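Local coordinates for protein HTP-2 (Caenorhabditis elegans, PDB 4TZM) that binds a closure motif of HTP-3 through its HORMA domain, probably as part of the hierarchical assembly of the meiotic chromosome axis, at residues 50-55 and 176-181. Numbering follows the deposited sequence.
Sequences FSAVLR and RSVQFL
Val53 and Val178 bring two helices of the HORMA domain together, their CA atoms 6.8 Å apart, the nearest backbone pairing between 50-55 and 176-181. Both segments lie inside longer helices, 35-56 and 164-185, and here the two run in the same general sense beside each other. Helices and an antiparallel sheet packed together make up the core of the HORMA fold, and this contact joins two of those helices although 120 residues separate the segments in sequence.

No hydrogen bond crosses between the segments; three aliphatic side chains do the work. Val178 and Ala52 each send their CB toward the opposing segment, and for Ala52 that CB is the whole side chain. A single methyl, Val178 CG1, meets both Ala52 and Val53, lying 4.1 Å from Ala52 CB. Its placement comes from chi1 of 164°, which sets CG1 anti to the backbone N. The contact is small, about 114 Å² over both sides, and all three residues are buried.

Their surroundings complete the apolar layer. Val53 also touches Leu110 and Phe125 of the sheet strands 105-113 and 123-133, while Val178 rests on Ile232 of strand 228-235, so the helix pair is seated on the sheet. Toward the edge of the contact, the end of the Gln179 side chain leans back toward 50-55 but stays clear of it, and its NE2 donates a hydrogen bond to the carbonyl oxygen of Ser75.

The two valines cross at about a right angle. Val53 CG2, the branch anti to its own carbonyl carbon, makes the touch, 4.1 Å from Val178 CG1, with the second methyl, Val178 CG2, slightly farther from it at 4.5 Å.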
ATOM      1  N   PHE A  50      -1.151  -2.556   4.174  1.00 46.84           N
ATOM      2  CA  PHE A  50      -0.041  -2.721   5.112  1.00 47.92           C
ATOM      3  C   PHE A  50      -0.493  -3.198   6.484  1.00 47.24           C
ATOM      4  O   PHE A  50       0.274  -3.847   7.195  1.00 51.38           O
ATOM      5  CB  PHE A  50       0.761  -1.425   5.231  1.00 46.75           C
ATOM      6  CG  PHE A  50       1.716  -1.229   4.100  1.00 49.31           C
ATOM      7  CD1 PHE A  50       2.761  -2.118   3.912  1.00 52.65           C
ATOM      8  CD2 PHE A  50       1.560  -0.186   3.209  1.00 49.49           C
ATOM      9  CE1 PHE A  50       3.645  -1.961   2.862  1.00 53.54           C
ATOM     10  CE2 PHE A  50       2.443  -0.020   2.156  1.00 51.61           C
ATOM     11  CZ  PHE A  50       3.486  -0.911   1.983  1.00 52.27           C
ATOM     12  N   SER A  51      -1.735  -2.899   6.851  1.00 45.17           N
ATOM     13  CA  SER A  51      -2.316  -3.474   8.061  1.00 46.21           C
ATOM     14  C   SER A  51      -2.458  -4.977   7.911  1.00 46.27           C
ATOM     15  O   SER A  51      -2.106  -5.741   8.812  1.00 49.04           O
ATOM     16  CB  SER A  51      -3.679  -2.858   8.368  1.00 48.68           C
ATOM     17  OG  SER A  51      -3.541  -1.535   8.841  1.00 48.19           O
ATOM     18  N   ALA A  52      -2.988  -5.393   6.764  1.00 47.44           N
ATOM     19  CA  ALA A  52      -3.148  -6.804   6.453  1.00 44.46           C
ATOM     20  C   ALA A  52      -1.804  -7.523   6.487  1.00 46.08           C
ATOM     21  O   ALA A  52      -1.695  -8.608   7.048  1.00 52.65           O
ATOM     22  CB  ALA A  52      -3.814  -6.976   5.093  1.00 41.65           C
ATOM     23  N   VAL A  53      -0.776  -6.911   5.906  1.00 44.37           N
ATOM     24  CA  VAL A  53       0.547  -7.529   5.885  1.00 49.38           C
ATOM     25  C   VAL A  53       1.112  -7.689   7.293  1.00 55.74           C
ATOM     26  O   VAL A  53       1.591  -8.767   7.652  1.00 57.31           O
ATOM     27  CB  VAL A  53       1.546  -6.721   5.043  1.00 50.86           C
ATOM     28  CG1 VAL A  53       2.927  -7.355   5.124  1.00 52.74           C
ATOM     29  CG2 VAL A  53       1.080  -6.637   3.601  1.00 49.60           C
ATOM     30  N   LEU A  54       1.053  -6.620   8.084  1.00 56.48           N
ATOM     31  CA  LEU A  54       1.540  -6.659   9.461  1.00 56.86           C
ATOM     32  C   LEU A  54       0.852  -7.756  10.273  1.00 54.48           C
ATOM     33  O   LEU A  54       1.507  -8.498  11.003  1.00 49.80           O
ATOM     34  CB  LEU A  54       1.343  -5.302  10.145  1.00 58.00           C
ATOM     35  CG  LEU A  54       2.253  -4.143   9.731  1.00 57.93           C
ATOM     36  CD1 LEU A  54       1.790  -2.850  10.383  1.00 60.00           C
ATOM     37  CD2 LEU A  54       3.702  -4.428  10.091  1.00 58.51           C
ATOM     38  N   ARG A  55      -0.465  -7.869  10.138  1.00 57.24           N
ATOM     39  CA  ARG A  55      -1.213  -8.863  10.902  1.00 61.15           C
ATOM     40  C   ARG A  55      -0.969 -10.278  10.377  1.00 61.17           C
ATOM     41  O   ARG A  55      -0.594 -11.171  11.134  1.00 59.31           O
ATOM     42  CB  ARG A  55      -2.710  -8.546  10.879  1.00 62.68           C
ATOM     43  CG  ARG A  55      -3.588  -9.642  11.470  1.00 64.66           C
ATOM     44  CD  ARG A  55      -3.385  -9.798  12.972  1.00 72.90           C
ATOM     45  NE  ARG A  55      -3.481 -11.201  13.364  1.00 84.30           N
ATOM     46  CZ  ARG A  55      -2.455 -11.925  13.802  1.00 86.50           C
ATOM     47  NH1 ARG A  55      -1.256 -11.371  13.930  1.00 82.85           N
ATOM     48  NH2 ARG A  55      -2.632 -13.199  14.123  1.00 92.14           N
ATOM     49  N   ARG A 176      -7.080 -10.389  -0.856  1.00 54.87           N
ATOM     50  CA  ARG A 176      -7.171 -11.843  -0.938  1.00 58.12           C
ATOM     51  C   ARG A 176      -5.798 -12.454  -1.192  1.00 57.08           C
ATOM     52  O   ARG A 176      -5.419 -13.426  -0.546  1.00 62.44           O
ATOM     53  CB  ARG A 176      -8.150 -12.273  -2.035  1.00 64.49           C
ATOM     54  CG  ARG A 176      -9.593 -12.388  -1.565  1.00 70.99           C
ATOM     55  CD  ARG A 176     -10.450 -13.145  -2.572  1.00 80.95           C
ATOM     56  NE  ARG A 176     -11.591 -13.797  -1.933  1.00 91.38           N
ATOM     57  CZ  ARG A 176     -12.817 -13.282  -1.878  1.00 95.42           C
ATOM     58  NH1 ARG A 176     -13.072 -12.106  -2.434  1.00 92.93           N
ATOM     59  NH2 ARG A 176     -13.789 -13.950  -1.271  1.00 98.96           N
ATOM     60  N   SER A 177      -5.052 -11.874  -2.125  1.00 54.53           N
ATOM     61  CA  SER A 177      -3.724 -12.384  -2.450  1.00 53.96           C
ATOM     62  C   SER A 177      -2.769 -12.251  -1.265  1.00 54.03           C
ATOM     63  O   SER A 177      -1.970 -13.146  -1.008  1.00 56.63           O
ATOM     64  CB  SER A 177      -3.155 -11.664  -3.675  1.00 57.76           C
ATOM     65  OG  SER A 177      -3.823 -12.072  -4.859  1.00 66.21           O
ATOM     66  N   VAL A 178      -2.859 -11.138  -0.540  1.00 49.56           N
ATOM     67  CA  VAL A 178      -2.041 -10.947   0.652  1.00 48.15           C
ATOM     68  C   VAL A 178      -2.352 -12.016   1.695  1.00 49.25           C
ATOM     69  O   VAL A 178      -1.449 -12.706   2.174  1.00 50.42           O
ATOM     70  CB  VAL A 178      -2.244  -9.544   1.268  1.00 44.01           C
ATOM     71  CG1 VAL A 178      -1.712  -9.501   2.692  1.00 42.90           C
ATOM     72  CG2 VAL A 178      -1.560  -8.493   0.416  1.00 42.62           C
ATOM     73  N   GLN A 179      -3.630 -12.163   2.032  1.00 48.90           N
ATOM     74  CA  GLN A 179      -4.044 -13.176   2.998  1.00 51.95           C
ATOM     75  C   GLN A 179      -3.656 -14.578   2.549  1.00 57.03           C
ATOM     76  O   GLN A 179      -3.277 -15.408   3.367  1.00 62.99           O
ATOM     77  CB  GLN A 179      -5.551 -13.105   3.236  1.00 55.06           C
ATOM     78  CG  GLN A 179      -5.992 -11.816   3.905  1.00 59.95           C
ATOM     79  CD  GLN A 179      -7.495 -11.706   4.024  1.00 63.53           C
ATOM     80  OE1 GLN A 179      -8.234 -12.490   3.428  1.00 62.87           O
ATOM     81  NE2 GLN A 179      -7.958 -10.730   4.800  1.00 63.34           N
ATOM     82  N   PHE A 180      -3.739 -14.841   1.249  1.00 56.44           N
ATOM     83  CA  PHE A 180      -3.371 -16.156   0.736  1.00 57.92           C
ATOM     84  C   PHE A 180      -1.854 -16.355   0.755  1.00 58.94           C
ATOM     85  O   PHE A 180      -1.367 -17.408   1.169  1.00 62.74           O
ATOM     86  CB  PHE A 180      -3.914 -16.361  -0.676  1.00 54.88           C
ATOM     87  CG  PHE A 180      -3.370 -17.584  -1.353  1.00 58.02           C
ATOM     88  CD1 PHE A 180      -3.820 -18.846  -1.003  1.00 57.99           C
ATOM     89  CD2 PHE A 180      -2.401 -17.472  -2.335  1.00 56.60           C
ATOM     90  CE1 PHE A 180      -3.313 -19.972  -1.622  1.00 57.41           C
ATOM     91  CE2 PHE A 180      -1.891 -18.594  -2.957  1.00 56.72           C
ATOM     92  CZ  PHE A 180      -2.346 -19.845  -2.600  1.00 57.53           C
ATOM     93  N   LEU A 181      -1.117 -15.341   0.306  1.00 54.85           N
ATOM     94  CA  LEU A 181       0.346 -15.370   0.293  1.00 57.48           C
ATOM     95  C   LEU A 181       0.939 -15.597   1.684  1.00 62.53           C
ATOM     96  O   LEU A 181       1.806 -16.456   1.873  1.00 63.67           O
ATOM     97  CB  LEU A 181       0.898 -14.062  -0.282  1.00 52.06           C
ATOM     98  CG  LEU A 181       2.406 -13.812  -0.214  1.00 50.40           C
ATOM     99  CD1 LEU A 181       3.155 -14.855  -1.022  1.00 52.78           C
ATOM    100  CD2 LEU A 181       2.742 -12.409  -0.700  1.00 44.60           C
TER